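Local coordinates for protein peptide synthetase, module 7 (Actinoplanes teichomyceticus, PDB 4TX3) that probably serves as a condensation-type domain of a nonribosomal peptide synthetase module that takes part in building a peptide antibiotic, at residues 186-189 with 190-194; 205-208 with 209-213; 317-320 with 321-324; 342-345 with 346-349; 356-359 with 360-363. All coordinates share one frame; numbering follows the deposited sequence.

Contact 1: residues 186-189 with 190-194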
loop_
_atom_site.group_PDB
_atom_site.type_symbol
_atom_site.label_atom_id
_atom_site.label_comp_id
_atom_site.label_asym_id
_atom_site.label_seq_id
_atom_site.Cartn_x
_atom_site.Cartn_y
_atom_site.Cartn_z
ATOM N N TRP B 186 -21.431 14.812 -4.412
ATOM C CA TRP B 186 -21.018 14.466 -5.760
ATOM C C TRP B 186 -21.955 13.440 -6.395
ATOM O O TRP B 186 -22.404 13.626 -7.535
ATOM C CB TRP B 186 -19.598 13.918 -5.733
ATOM C CG TRP B 186 -19.063 13.492 -7.050
ATOM C CD1 TRP B 186 -18.756 14.293 -8.099
ATOM C CD2 TRP B 186 -18.717 12.162 -7.445
ATOM N NE1 TRP B 186 -18.245 13.550 -9.133
ATOM C CE2 TRP B 186 -18.209 12.238 -8.759
ATOM C CE3 TRP B 186 -18.787 10.913 -6.813
ATOM C CZ2 TRP B 186 -17.781 11.117 -9.459
ATOM C CZ3 TRP B 186 -18.353 9.796 -7.510
ATOM C CH2 TRP B 186 -17.859 9.906 -8.822
ATOM N N GLU B 187 -22.230 12.355 -5.663
ATOM C CA GLU B 187 -23.159 11.324 -6.131
ATOM C C GLU B 187 -24.544 11.920 -6.388
ATOM O O GLU B 187 -25.193 11.596 -7.382
ATOM C CB GLU B 187 -23.279 10.161 -5.135
ATOM C CG GLU B 187 -24.301 9.117 -5.600
ATOM C CD GLU B 187 -24.524 7.986 -4.616
ATOM O OE1 GLU B 187 -23.539 7.255 -4.342
ATOM O OE2 GLU B 187 -25.679 7.826 -4.122
ATOM N N GLN B 188 -24.992 12.797 -5.499
ATOM C CA GLN B 188 -26.278 13.441 -5.704
ATOM C C GLN B 188 -26.277 14.280 -6.986
ATOM O O GLN B 188 -27.225 14.225 -7.762
ATOM C CB GLN B 188 -26.642 14.312 -4.506
ATOM C CG GLN B 188 -27.961 15.021 -4.678
ATOM C CD GLN B 188 -28.175 16.094 -3.635
ATOM O OE1 GLN B 188 -28.860 15.869 -2.635
ATOM N NE2 GLN B 188 -27.601 17.281 -3.870
ATOM N N ARG B 189 -25.207 15.040 -7.209
ATOM C CA ARG B 189 -25.087 15.869 -8.412
ATOM C C ARG B 189 -25.082 15.013 -9.668
ATOM O O ARG B 189 -25.623 15.398 -10.703
ATOM C CB ARG B 189 -23.821 16.721 -8.368
ATOM C CG ARG B 189 -23.926 17.905 -7.444
ATOM C CD ARG B 189 -22.599 18.613 -7.310
ATOM N NE ARG B 189 -22.704 19.770 -6.425
ATOM C CZ ARG B 189 -21.700 20.602 -6.175
ATOM N NH1 ARG B 189 -20.519 20.405 -6.752
ATOM N NH2 ARG B 189 -21.884 21.632 -5.359
ATOM N N LEU B 190 -24.449 13.854 -9.568
ATOM C CA LEU B 190 -24.408 12.903 -10.660
ATOM C C LEU B 190 -25.819 12.367 -10.933
ATOM O O LEU B 190 -26.284 12.393 -12.067
ATOM C CB LEU B 190 -23.433 11.788 -10.312
ATOM C CG LEU B 190 -23.008 10.729 -11.309
ATOM C CD1 LEU B 190 -21.551 10.356 -11.016
ATOM C CD2 LEU B 190 -23.907 9.532 -11.141
ATOM N N LEU B 191 -26.513 11.913 -9.893
ATOM C CA LEU B 191 -27.876 11.426 -10.055
ATOM C C LEU B 191 -28.851 12.526 -10.507
ATOM O O LEU B 191 -29.880 12.228 -11.080
ATOM C CB LEU B 191 -28.390 10.786 -8.756
ATOM C CG LEU B 191 -27.687 9.519 -8.238
ATOM C CD1 LEU B 191 -28.458 8.832 -7.085
ATOM C CD2 LEU B 191 -27.411 8.544 -9.364
ATOM N N ASP B 192 -28.531 13.790 -10.250
ATOM C CA ASP B 192 -29.380 14.887 -10.700
ATOM C C ASP B 192 -29.419 14.975 -12.228
ATOM O O ASP B 192 -30.321 15.586 -12.803
ATOM C CB ASP B 192 -28.903 16.225 -10.124
ATOM C CG ASP B 192 -29.437 16.492 -8.726
ATOM O OD1 ASP B 192 -30.535 15.988 -8.393
ATOM O OD2 ASP B 192 -28.752 17.217 -7.960
ATOM N N GLY B 193 -28.438 14.362 -12.879
ATOM C CA GLY B 193 -28.397 14.302 -14.329
ATOM C C GLY B 193 -29.582 13.656 -15.051
ATOM O O GLY B 193 -29.705 13.820 -16.268
ATOM N N GLU B 194 -30.437 12.919 -14.331
ATOM C CA GLU B 194 -31.615 12.274 -14.933
ATOM C C GLU B 194 -32.445 13.319 -15.647
ATOM O O GLU B 194 -33.092 13.040 -16.653
ATOM C CB GLU B 194 -32.487 11.565 -13.887
ATOM C CG GLU B 194 -31.895 10.301 -13.314
ATOM C CD GLU B 194 -32.676 9.783 -12.104
ATOM O OE1 GLU B 194 -33.919 9.971 -12.081
ATOM O OE2 GLU B 194 -32.039 9.207 -11.176
#
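The backbone N of Asp192 is gripped by two carbonyl oxygens: it lies 2.8 Å from Gln188 O in a noticeably bent bond (135° at the hydrogen) and 3.4 Å from Arg189 O in a weak one. This shared donor illustrates how an alpha-helix tightens as it runs out. One residue earlier the bond is far straighter, Leu191 N reaching Glu187 O at 2.9 Å. With its CG tucked beside the backbone N (chi1 -84°), Asp192 folds its carboxylate back over the carbonyl of Gln188. OD2 therefore sits 3.4 Å from Gln188 O, two acceptors that share no hydrogen, so the approach is probably mildly unfavourable.

On the buried side, Leu190 runs alongside Trp186 and sets CD1 over one face of the indole, towards the rim, 4.1 Å from CZ2. The ring is anchored by NE1, which bonds to Pro6 O. Leu191 likewise runs beside Glu187, its CD1 next to the carboxylate oxygen OE2 that Ala21 N holds from outside. Beyond, Gly193 N turns to Leu190 O, three residues back, at 3.0 Å. Such a sequence, from i+4 bonds through a bifurcated donor to i+3 bonds, is characteristic of an alpha-helix running out into a 3-10 segment.

Contact 2: residues 205-208 with 209-213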
loop_
_atom_site.group_PDB
_atom_site.type_symbol
_atom_site.label_atom_id
_atom_site.label_comp_id
_atom_site.label_asym_id
_atom_site.label_seq_id
_atom_site.Cartn_x
_atom_site.Cartn_y
_atom_site.Cartn_z
ATOM N N ILE B 205 -28.560 4.149 -16.674
ATOM C CA ILE B 205 -29.850 3.601 -16.253
ATOM C C ILE B 205 -30.411 2.724 -17.368
ATOM O O ILE B 205 -30.975 1.668 -17.120
ATOM C CB ILE B 205 -30.849 4.723 -15.878
ATOM C CG1 ILE B 205 -30.576 5.215 -14.456
ATOM C CG2 ILE B 205 -32.287 4.255 -15.998
ATOM C CD1 ILE B 205 -31.244 6.534 -14.133
ATOM N N THR B 206 -30.222 3.163 -18.601
ATOM C CA THR B 206 -30.686 2.422 -19.759
ATOM C C THR B 206 -29.954 1.095 -19.882
ATOM O O THR B 206 -30.571 0.051 -20.141
ATOM C CB THR B 206 -30.505 3.258 -21.035
ATOM O OG1 THR B 206 -31.398 4.374 -20.976
ATOM C CG2 THR B 206 -30.769 2.438 -22.293
ATOM N N PHE B 207 -28.641 1.130 -19.671
ATOM C CA PHE B 207 -27.860 -0.097 -19.680
ATOM C C PHE B 207 -28.383 -1.154 -18.704
ATOM O O PHE B 207 -28.554 -2.311 -19.077
ATOM C CB PHE B 207 -26.391 0.158 -19.349
ATOM C CG PHE B 207 -25.617 -1.111 -19.181
ATOM C CD1 PHE B 207 -25.154 -1.790 -20.286
ATOM C CD2 PHE B 207 -25.411 -1.660 -17.922
ATOM C CE1 PHE B 207 -24.486 -2.982 -20.143
ATOM C CE2 PHE B 207 -24.737 -2.853 -17.777
ATOM C CZ PHE B 207 -24.271 -3.514 -18.886
ATOM N N TRP B 208 -28.615 -0.774 -17.457
ATOM C CA TRP B 208 -28.951 -1.768 -16.454
ATOM C C TRP B 208 -30.374 -2.276 -16.594
ATOM O O TRP B 208 -30.623 -3.469 -16.374
ATOM C CB TRP B 208 -28.716 -1.221 -15.035
ATOM C CG TRP B 208 -27.257 -1.162 -14.715
ATOM C CD1 TRP B 208 -26.475 -0.045 -14.642
ATOM C CD2 TRP B 208 -26.387 -2.276 -14.482
ATOM N NE1 TRP B 208 -25.175 -0.394 -14.362
ATOM C CE2 TRP B 208 -25.093 -1.754 -14.255
ATOM C CE3 TRP B 208 -26.578 -3.658 -14.432
ATOM C CZ2 TRP B 208 -23.995 -2.568 -13.985
ATOM C CZ3 TRP B 208 -25.481 -4.471 -14.166
ATOM C CH2 TRP B 208 -24.208 -3.922 -13.945
ATOM N N ARG B 209 -31.309 -1.393 -16.939
ATOM C CA ARG B 209 -32.693 -1.815 -17.148
ATOM C C ARG B 209 -32.719 -2.842 -18.268
ATOM O O ARG B 209 -33.485 -3.805 -18.217
ATOM C CB ARG B 209 -33.608 -0.631 -17.498
ATOM C CG ARG B 209 -33.923 0.308 -16.342
ATOM C CD ARG B 209 -34.654 1.563 -16.834
ATOM N NE ARG B 209 -35.815 1.203 -17.645
ATOM C CZ ARG B 209 -37.050 1.067 -17.168
ATOM N NH1 ARG B 209 -37.297 1.290 -15.881
ATOM N NH2 ARG B 209 -38.043 0.724 -17.980
ATOM N N ASN B 210 -31.859 -2.630 -19.266
ATOM C CA ASN B 210 -31.741 -3.527 -20.407
ATOM C C ASN B 210 -31.010 -4.823 -20.047
ATOM O O ASN B 210 -31.519 -5.918 -20.299
ATOM C CB ASN B 210 -31.026 -2.825 -21.569
ATOM C CG ASN B 210 -31.914 -1.780 -22.276
ATOM O OD1 ASN B 210 -33.140 -1.812 -22.165
ATOM N ND2 ASN B 210 -31.285 -0.867 -23.023
ATOM N N HIS B 211 -29.828 -4.700 -19.446
ATOM C CA HIS B 211 -29.048 -5.864 -19.037
ATOM C C HIS B 211 -29.853 -6.761 -18.079
ATOM O O HIS B 211 -29.843 -7.976 -18.221
ATOM C CB HIS B 211 -27.731 -5.405 -18.391
ATOM C CG HIS B 211 -26.820 -6.518 -17.964
ATOM N ND1 HIS B 211 -26.019 -7.210 -18.849
ATOM C CD2 HIS B 211 -26.562 -7.042 -16.739
ATOM C CE1 HIS B 211 -25.318 -8.120 -18.191
ATOM N NE2 HIS B 211 -25.625 -8.034 -16.908
ATOM N N LEU B 212 -30.568 -6.167 -17.126
ATOM C CA LEU B 212 -31.235 -6.944 -16.073
ATOM C C LEU B 212 -32.739 -7.136 -16.294
ATOM O O LEU B 212 -33.442 -7.618 -15.408
ATOM C CB LEU B 212 -31.015 -6.286 -14.706
ATOM C CG LEU B 212 -29.586 -6.329 -14.154
ATOM C CD1 LEU B 212 -29.496 -5.653 -12.779
ATOM C CD2 LEU B 212 -29.059 -7.757 -14.094
ATOM N N ALA B 213 -33.225 -6.760 -17.470
ATOM C CA ALA B 213 -34.639 -6.932 -17.820
ATOM C C ALA B 213 -35.125 -8.379 -17.702
ATOM O O ALA B 213 -34.666 -9.255 -18.433
ATOM C CB ALA B 213 -34.881 -6.432 -19.224
#
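His211 lays its CB over the face of the Phe207 ring, 4.2 Å from the ring centroid in a CH-pi contact. The imidazole itself has slid past that ring: the planes are only 13° apart, yet the two hardly overlap. A second aromatic flanks the histidine, Trp208 bringing CZ3 to 3.8 Å from His211 CD2 with the planes nearly perpendicular. Trp208 also receives Phe207 CE2 over the centre of one face. The three residues thus form an aromatic cluster on the closing turn of helix 200-211, an example of i, i+1, i+4 positions gathering on one flank. Next to it, Leu212, the first residue to leave helical backbone angles, packs its CD1 3.9 Å from Trp208 CE3.

On another flank, Ile205 CG2 meets Arg209 CD at 3.7 Å. Asn210 keeps CG beside its own backbone N (chi1 -74°), which folds the amide back to Thr206, ND2 of Asn210 lying 3.4 Å from Thr206 CG2. Behind these contacts run backbone bonds, among them a short one from His211 N to Phe207 O at 2.7 Å. Further out, His337 fixes the cluster twice, stacking on Phe207 and accepting from Trp208 NE1, while Arg311 NH1 bonds to the carbonyls of His211 and Ala213.

Contact 3: residues 317-320 with 321-324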
loop_
_atom_site.group_PDB
_atom_site.type_symbol
_atom_site.label_atom_id
_atom_site.label_comp_id
_atom_site.label_asym_id
_atom_site.label_seq_id
_atom_site.Cartn_x
_atom_site.Cartn_y
_atom_site.Cartn_z
ATOM N N ASP B 317 -25.973 -25.856 -23.271
ATOM C CA ASP B 317 -24.907 -26.687 -22.710
ATOM C C ASP B 317 -23.491 -26.231 -23.088
ATOM O O ASP B 317 -22.739 -26.974 -23.723
ATOM C CB ASP B 317 -25.111 -28.141 -23.130
ATOM C CG ASP B 317 -24.570 -29.116 -22.104
ATOM O OD1 ASP B 317 -24.781 -28.883 -20.889
ATOM O OD2 ASP B 317 -23.936 -30.113 -22.510
ATOM N N PRO B 318 -23.125 -25.008 -22.689
ATOM C CA PRO B 318 -21.840 -24.401 -23.055
ATOM C C PRO B 318 -20.612 -25.115 -22.465
ATOM O O PRO B 318 -20.644 -25.611 -21.336
ATOM C CB PRO B 318 -21.942 -22.984 -22.473
ATOM C CG PRO B 318 -23.348 -22.844 -21.949
ATOM C CD PRO B 318 -23.853 -24.201 -21.696
ATOM N N THR B 319 -19.536 -25.166 -23.237
ATOM C CA THR B 319 -18.234 -25.507 -22.675
ATOM C C THR B 319 -17.858 -24.465 -21.628
ATOM O O THR B 319 -18.360 -23.325 -21.663
ATOM C CB THR B 319 -17.138 -25.531 -23.727
ATOM O OG1 THR B 319 -16.891 -24.186 -24.168
ATOM C CG2 THR B 319 -17.548 -26.394 -24.902
ATOM N N PHE B 320 -16.980 -24.851 -20.706
ATOM C CA PHE B 320 -16.435 -23.916 -19.727
ATOM C C PHE B 320 -15.908 -22.672 -20.412
ATOM O O PHE B 320 -16.203 -21.547 -19.998
ATOM C CB PHE B 320 -15.314 -24.570 -18.910
ATOM C CG PHE B 320 -14.520 -23.600 -18.093
ATOM C CD1 PHE B 320 -15.079 -22.992 -16.976
ATOM C CD2 PHE B 320 -13.215 -23.277 -18.447
ATOM C CE1 PHE B 320 -14.346 -22.080 -16.229
ATOM C CE2 PHE B 320 -12.471 -22.368 -17.698
ATOM C CZ PHE B 320 -13.030 -21.773 -16.587
ATOM N N LEU B 321 -15.134 -22.884 -21.470
ATOM C CA LEU B 321 -14.530 -21.783 -22.211
ATOM C C LEU B 321 -15.594 -20.877 -22.826
ATOM O O LEU B 321 -15.423 -19.654 -22.866
ATOM C CB LEU B 321 -13.602 -22.313 -23.306
ATOM C CG LEU B 321 -12.245 -22.884 -22.924
ATOM C CD1 LEU B 321 -11.605 -23.458 -24.173
ATOM C CD2 LEU B 321 -11.372 -21.804 -22.309
ATOM N N GLU B 322 -16.685 -21.466 -23.305
ATOM C CA GLU B 322 -17.797 -20.659 -23.795
ATOM C C GLU B 322 -18.412 -19.815 -22.672
ATOM O O GLU B 322 -18.804 -18.655 -22.903
ATOM C CB GLU B 322 -18.857 -21.545 -24.467
ATOM C CG GLU B 322 -18.434 -21.973 -25.892
ATOM C CD GLU B 322 -19.231 -23.148 -26.477
ATOM O OE1 GLU B 322 -19.756 -23.985 -25.703
ATOM O OE2 GLU B 322 -19.312 -23.231 -27.730
ATOM N N VAL B 323 -18.473 -20.369 -21.459
ATOM C CA VAL B 323 -19.038 -19.630 -20.334
ATOM C C VAL B 323 -18.137 -18.454 -19.944
ATOM O O VAL B 323 -18.624 -17.347 -19.685
ATOM C CB VAL B 323 -19.258 -20.520 -19.115
ATOM C CG1 VAL B 323 -19.790 -19.686 -17.957
ATOM C CG2 VAL B 323 -20.223 -21.656 -19.452
ATOM N N VAL B 324 -16.829 -18.701 -19.948
ATOM C CA VAL B 324 -15.827 -17.677 -19.675
ATOM C C VAL B 324 -15.984 -16.488 -20.603
ATOM O O VAL B 324 -16.034 -15.342 -20.161
ATOM C CB VAL B 324 -14.387 -18.249 -19.802
ATOM C CG1 VAL B 324 -13.348 -17.130 -19.868
ATOM C CG2 VAL B 324 -14.093 -19.202 -18.626
#
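Thr319 and Glu322 exchange hydrogen bonds across the start of helix 320-334 and form a capping box. The threonine occupies the N-cap; a chi1 of 69° swings its OG1 inward over the backbone and aims the hydroxyl oxygen into the first turn, where it accepts from Glu322 N at 2.9 Å. Glu322 answers by folding back. CG lies beside its own backbone N (chi1 -78°), and the extended chain beyond carries OE1 to within 2.7 Å of Thr319 N. That NH meets OE1 on its anti side and slightly out of the carboxylate plane; a weak bond from Thr319 OG1 reaches the same oxygen.

Just outside the box, Pro318 CB touches Val323 CG2 at 3.7 Å, joining the residue before the cap to the fourth helical residue as a hydrophobic staple. Phe320 swings its ring out, and Val324 places CG2 over one face, 3.7 Å from the ring centroid. These two side chains and Val323 face helix 261-278, where Met271, Leu264 and Ala267 receive them. The loop leading in from strand 306-313 is tied to Arg453 and Ser455 through Asp317.

Contact 4: residues 342-345 with 346-349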
loop_
_atom_site.group_PDB
_atom_site.type_symbol
_atom_site.label_atom_id
_atom_site.label_comp_id
_atom_site.label_asym_id
_atom_site.label_seq_id
_atom_site.Cartn_x
_atom_site.Cartn_y
_atom_site.Cartn_z
ATOM N N PHE B 342 -25.467 0.624 -7.163
ATOM C CA PHE B 342 -26.236 -0.607 -7.179
ATOM C C PHE B 342 -27.598 -0.479 -6.487
ATOM O O PHE B 342 -28.581 -1.068 -6.927
ATOM C CB PHE B 342 -25.440 -1.721 -6.513
ATOM C CG PHE B 342 -26.267 -2.910 -6.162
ATOM C CD1 PHE B 342 -26.612 -3.836 -7.140
ATOM C CD2 PHE B 342 -26.730 -3.093 -4.863
ATOM C CE1 PHE B 342 -27.390 -4.928 -6.835
ATOM C CE2 PHE B 342 -27.497 -4.183 -4.555
ATOM C CZ PHE B 342 -27.831 -5.109 -5.544
ATOM N N GLU B 343 -27.635 0.281 -5.397
ATOM C CA GLU B 343 -28.801 0.350 -4.521
ATOM C C GLU B 343 -29.957 1.097 -5.192
ATOM O O GLU B 343 -31.096 1.082 -4.725
ATOM C CB GLU B 343 -28.423 1.019 -3.197
ATOM C CG GLU B 343 -27.430 0.219 -2.339
ATOM C CD GLU B 343 -25.968 0.286 -2.824
ATOM O OE1 GLU B 343 -25.655 1.102 -3.719
ATOM O OE2 GLU B 343 -25.121 -0.482 -2.305
ATOM N N LYS B 344 -29.640 1.737 -6.306
ATOM C CA LYS B 344 -30.596 2.514 -7.064
ATOM C C LYS B 344 -31.311 1.614 -8.071
ATOM O O LYS B 344 -32.389 1.942 -8.579
ATOM C CB LYS B 344 -29.865 3.660 -7.767
ATOM C CG LYS B 344 -30.741 4.764 -8.235
ATOM C CD LYS B 344 -31.275 5.574 -7.077
ATOM C CE LYS B 344 -31.998 6.823 -7.606
ATOM N NZ LYS B 344 -32.345 6.721 -9.065
ATOM N N ILE B 345 -30.695 0.466 -8.340
ATOM C CA ILE B 345 -31.149 -0.444 -9.382
ATOM C C ILE B 345 -32.465 -1.178 -9.080
ATOM O O ILE B 345 -33.258 -1.365 -9.997
ATOM C CB ILE B 345 -30.060 -1.463 -9.701
ATOM C CG1 ILE B 345 -28.975 -0.797 -10.550
ATOM C CG2 ILE B 345 -30.637 -2.676 -10.426
ATOM C CD1 ILE B 345 -27.756 -1.645 -10.742
ATOM N N PRO B 346 -32.711 -1.593 -7.814
ATOM C CA PRO B 346 -34.057 -2.145 -7.553
ATOM C C PRO B 346 -35.218 -1.248 -8.019
ATOM O O PRO B 346 -36.116 -1.776 -8.656
ATOM C CB PRO B 346 -34.063 -2.322 -6.031
ATOM C CG PRO B 346 -32.623 -2.697 -5.735
ATOM C CD PRO B 346 -31.796 -1.838 -6.679
ATOM N N GLU B 347 -35.185 0.053 -7.729
ATOM C CA GLU B 347 -36.127 1.028 -8.308
ATOM C C GLU B 347 -36.240 0.970 -9.820
ATOM O O GLU B 347 -37.330 0.840 -10.357
ATOM C CB GLU B 347 -35.721 2.457 -7.965
ATOM C CG GLU B 347 -35.874 2.856 -6.540
ATOM C CD GLU B 347 -34.950 4.007 -6.202
ATOM O OE1 GLU B 347 -34.743 4.870 -7.089
ATOM O OE2 GLU B 347 -34.411 4.028 -5.065
ATOM N N LEU B 348 -35.102 1.123 -10.495
ATOM C CA LEU B 348 -35.049 1.139 -11.955
ATOM C C LEU B 348 -35.702 -0.082 -12.568
ATOM O O LEU B 348 -36.167 -0.043 -13.700
ATOM C CB LEU B 348 -33.602 1.218 -12.438
ATOM C CG LEU B 348 -32.731 2.281 -11.783
ATOM C CD1 LEU B 348 -31.316 2.141 -12.279
ATOM C CD2 LEU B 348 -33.269 3.674 -12.078
ATOM N N LEU B 349 -35.706 -1.180 -11.826
ATOM C CA LEU B 349 -36.260 -2.419 -12.331
ATOM C C LEU B 349 -37.686 -2.623 -11.854
ATOM O O LEU B 349 -38.267 -3.680 -12.100
ATOM C CB LEU B 349 -35.404 -3.595 -11.892
ATOM C CG LEU B 349 -34.042 -3.726 -12.546
ATOM C CD1 LEU B 349 -33.324 -4.939 -11.928
ATOM C CD2 LEU B 349 -34.182 -3.849 -14.077
HETATM O O HOH W 1 -33.652 1.094 -5.266
#
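Pro346 sets its CD 3.3 Å from Phe342 O, at the point where an ordinary residue of a helical turn would offer an NH. With no hydrogen to give there, that carbonyl is bonded instead by Ile345 N at 3.0 Å. It is a worked case of proline in the opening turn of a short helix, 345-348.

Glu347 comes next and reaches back in two ways. Glu347 N donates to a water at 3.1 Å, and the same water donates to Glu343 O at 2.6 Å and, weakly, to Glu347 OE2; the water thus bridges a turn too open for a direct bond. The other oxygen, OE1, lies across the end of Lys344, whose chain bends at chi2 (71°) to pass the carboxylate, but the salt bridge is long, with Lys344 NZ 3.6 Å from Glu347 OE1.

Leu348 drops its CG to 3.2 Å from Lys344 O, the carbonyl that its own N meets only weakly. Leu349 N binds Ile345 O at 3.1 Å, and its CD1 runs alongside Ile345 CG2.

Lys344 also has a weak, long ion pair with Glu194. Shared between two carboxylates, each at long range for an ion pair, its ammonium is probably oriented by charge more than fixed. Proline removes one NH from the turn, and a water takes over the link between Glu343 O and Glu347 N.

Contact 5: residues 356-359 with 360-363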
loop_
_atom_site.group_PDB
_atom_site.type_symbol
_atom_site.label_atom_id
_atom_site.label_comp_id
_atom_site.label_asym_id
_atom_site.label_seq_id
_atom_site.Cartn_x
_atom_site.Cartn_y
_atom_site.Cartn_z
ATOM N N SER B 356 -36.581 -9.999 3.312
ATOM C CA SER B 356 -36.134 -11.374 3.488
ATOM C C SER B 356 -35.012 -11.760 2.534
ATOM O O SER B 356 -34.463 -12.851 2.623
ATOM C CB SER B 356 -37.323 -12.312 3.299
ATOM O OG SER B 356 -38.146 -11.875 2.226
ATOM N N ARG B 357 -34.672 -10.861 1.626
ATOM C CA ARG B 357 -33.880 -11.238 0.470
ATOM C C ARG B 357 -33.026 -10.086 -0.030
ATOM O O ARG B 357 -33.453 -8.929 -0.002
ATOM C CB ARG B 357 -34.813 -11.727 -0.639
ATOM C CG ARG B 357 -34.216 -11.724 -2.022
ATOM C CD ARG B 357 -35.265 -11.947 -3.078
ATOM N NE ARG B 357 -36.158 -13.026 -2.686
ATOM C CZ ARG B 357 -37.475 -12.895 -2.564
ATOM N NH1 ARG B 357 -38.043 -11.720 -2.813
ATOM N NH2 ARG B 357 -38.216 -13.939 -2.196
ATOM N N HIS B 358 -31.810 -10.400 -0.469
ATOM C CA HIS B 358 -30.998 -9.427 -1.190
ATOM C C HIS B 358 -31.505 -9.312 -2.634
ATOM O O HIS B 358 -31.662 -10.322 -3.321
ATOM C CB HIS B 358 -29.520 -9.825 -1.161
ATOM C CG HIS B 358 -28.590 -8.734 -1.592
ATOM N ND1 HIS B 358 -28.006 -8.702 -2.838
ATOM C CD2 HIS B 358 -28.142 -7.635 -0.940
ATOM C CE1 HIS B 358 -27.245 -7.626 -2.941
ATOM N NE2 HIS B 358 -27.313 -6.963 -1.802
ATOM N N PRO B 359 -31.769 -8.078 -3.095
ATOM C CA PRO B 359 -32.294 -7.814 -4.442
ATOM C C PRO B 359 -31.275 -8.100 -5.562
ATOM O O PRO B 359 -30.067 -8.047 -5.302
ATOM C CB PRO B 359 -32.631 -6.326 -4.383
ATOM C CG PRO B 359 -31.662 -5.783 -3.396
ATOM C CD PRO B 359 -31.525 -6.829 -2.354
ATOM N N VAL B 360 -31.769 -8.390 -6.772
ATOM C CA VAL B 360 -30.946 -8.662 -7.958
ATOM C C VAL B 360 -30.101 -9.934 -7.855
ATOM O O VAL B 360 -30.170 -10.780 -8.739
ATOM C CB VAL B 360 -29.990 -7.495 -8.291
ATOM C CG1 VAL B 360 -29.289 -7.747 -9.636
ATOM C CG2 VAL B 360 -30.729 -6.181 -8.312
ATOM N N TYR B 361 -29.279 -10.070 -6.812
ATOM C CA TYR B 361 -28.537 -11.318 -6.638
ATOM C C TYR B 361 -28.470 -11.783 -5.194
ATOM O O TYR B 361 -28.509 -10.985 -4.263
ATOM C CB TYR B 361 -27.113 -11.208 -7.213
ATOM C CG TYR B 361 -26.187 -10.256 -6.496
ATOM C CD1 TYR B 361 -26.164 -8.901 -6.815
ATOM C CD2 TYR B 361 -25.308 -10.719 -5.513
ATOM C CE1 TYR B 361 -25.304 -8.032 -6.164
ATOM C CE2 TYR B 361 -24.447 -9.861 -4.853
ATOM C CZ TYR B 361 -24.447 -8.518 -5.185
ATOM O OH TYR B 361 -23.582 -7.661 -4.532
ATOM N N GLN B 362 -28.365 -13.099 -5.032
ATOM C CA GLN B 362 -28.371 -13.733 -3.728
ATOM C C GLN B 362 -27.091 -14.563 -3.531
ATOM O O GLN B 362 -26.823 -15.079 -2.432
ATOM C CB GLN B 362 -29.625 -14.604 -3.572
ATOM C CG GLN B 362 -30.947 -13.838 -3.649
ATOM C CD GLN B 362 -31.335 -13.463 -5.071
ATOM O OE1 GLN B 362 -31.246 -14.280 -5.980
ATOM N NE2 GLN B 362 -31.755 -12.216 -5.268
ATOM N N VAL B 363 -26.308 -14.688 -4.604
ATOM C CA VAL B 363 -25.021 -15.372 -4.564
ATOM C C VAL B 363 -23.895 -14.400 -4.890
ATOM O O VAL B 363 -23.929 -13.741 -5.933
ATOM C CB VAL B 363 -24.967 -16.547 -5.554
ATOM C CG1 VAL B 363 -23.635 -17.312 -5.414
ATOM C CG2 VAL B 363 -26.157 -17.466 -5.334
#
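His358 turns the edge of its imidazole toward the face of Tyr361, CE1 standing 3.7 Å from CZ. This is a T-shaped pair, with centroids 4.8 Å apart and planes at 67°. It sits on a classic gamma turn centred on Val360, whose positive phi (65°) reverses the chain so that Tyr361 N comes back to Pro359 O. The turn lies in the loop that leads from helix 345-348 into strand 363-369 and shows how side chains can lock so tight a reversal.

Two of them do so by bonding to backbone. His358 uses ND1 as a donor to Tyr361 O at 2.7 Å, with the oxygen almost in the ring plane; one bond therefore sets the rotation of the imidazole and at the same time presents its CE1 to the phenol. A chi1 of 67° folds the Tyr361 ring back over its own backbone and stands it beside the imidazole, the two side chains running out together. Pro359 CD lies over one face of the imidazole, and the ring of Phe342, nearly parallel, also meets it.

Beyond the turn, Gln362 bends at chi2 and sends NE2 back to His358 O at 2.7 Å, very straight and nearly along the C=O axis. Its OE1 is held by Thr219 OG1, so both ends of the amide are fixed. Arg357, salt-bridged to Glu218, passes its CG 4.1 Å from that same NE2. At the turn itself, Tyr361 N lies 2.6 Å from Pro359 O, approaching from above the carbonyl plane.

In the fold
Along the chain the five contacts come in series; each joins adjoining segments, so none closes a long loop, and none nests or crosses. Contact 1 lies in the C-terminal part of helix 180-191, and Glu194, in the turn at its end, packs on Ile205 of contact 2, tying one helix end to the next. Contact 3 stands apart at the start of helix 320-334, its nearest atoms about 11 Å from contact 2. Contact 4, in the next short helix, is a hub: Lys344 CE packs on Leu191 of contact 1, Leu348 on Ile205, and Phe342 touches Val360 and Tyr361 of contact 5. Leu212 packs against Ile345 and Val360, joining helix 200-211 to the loop that enters strand 363-369.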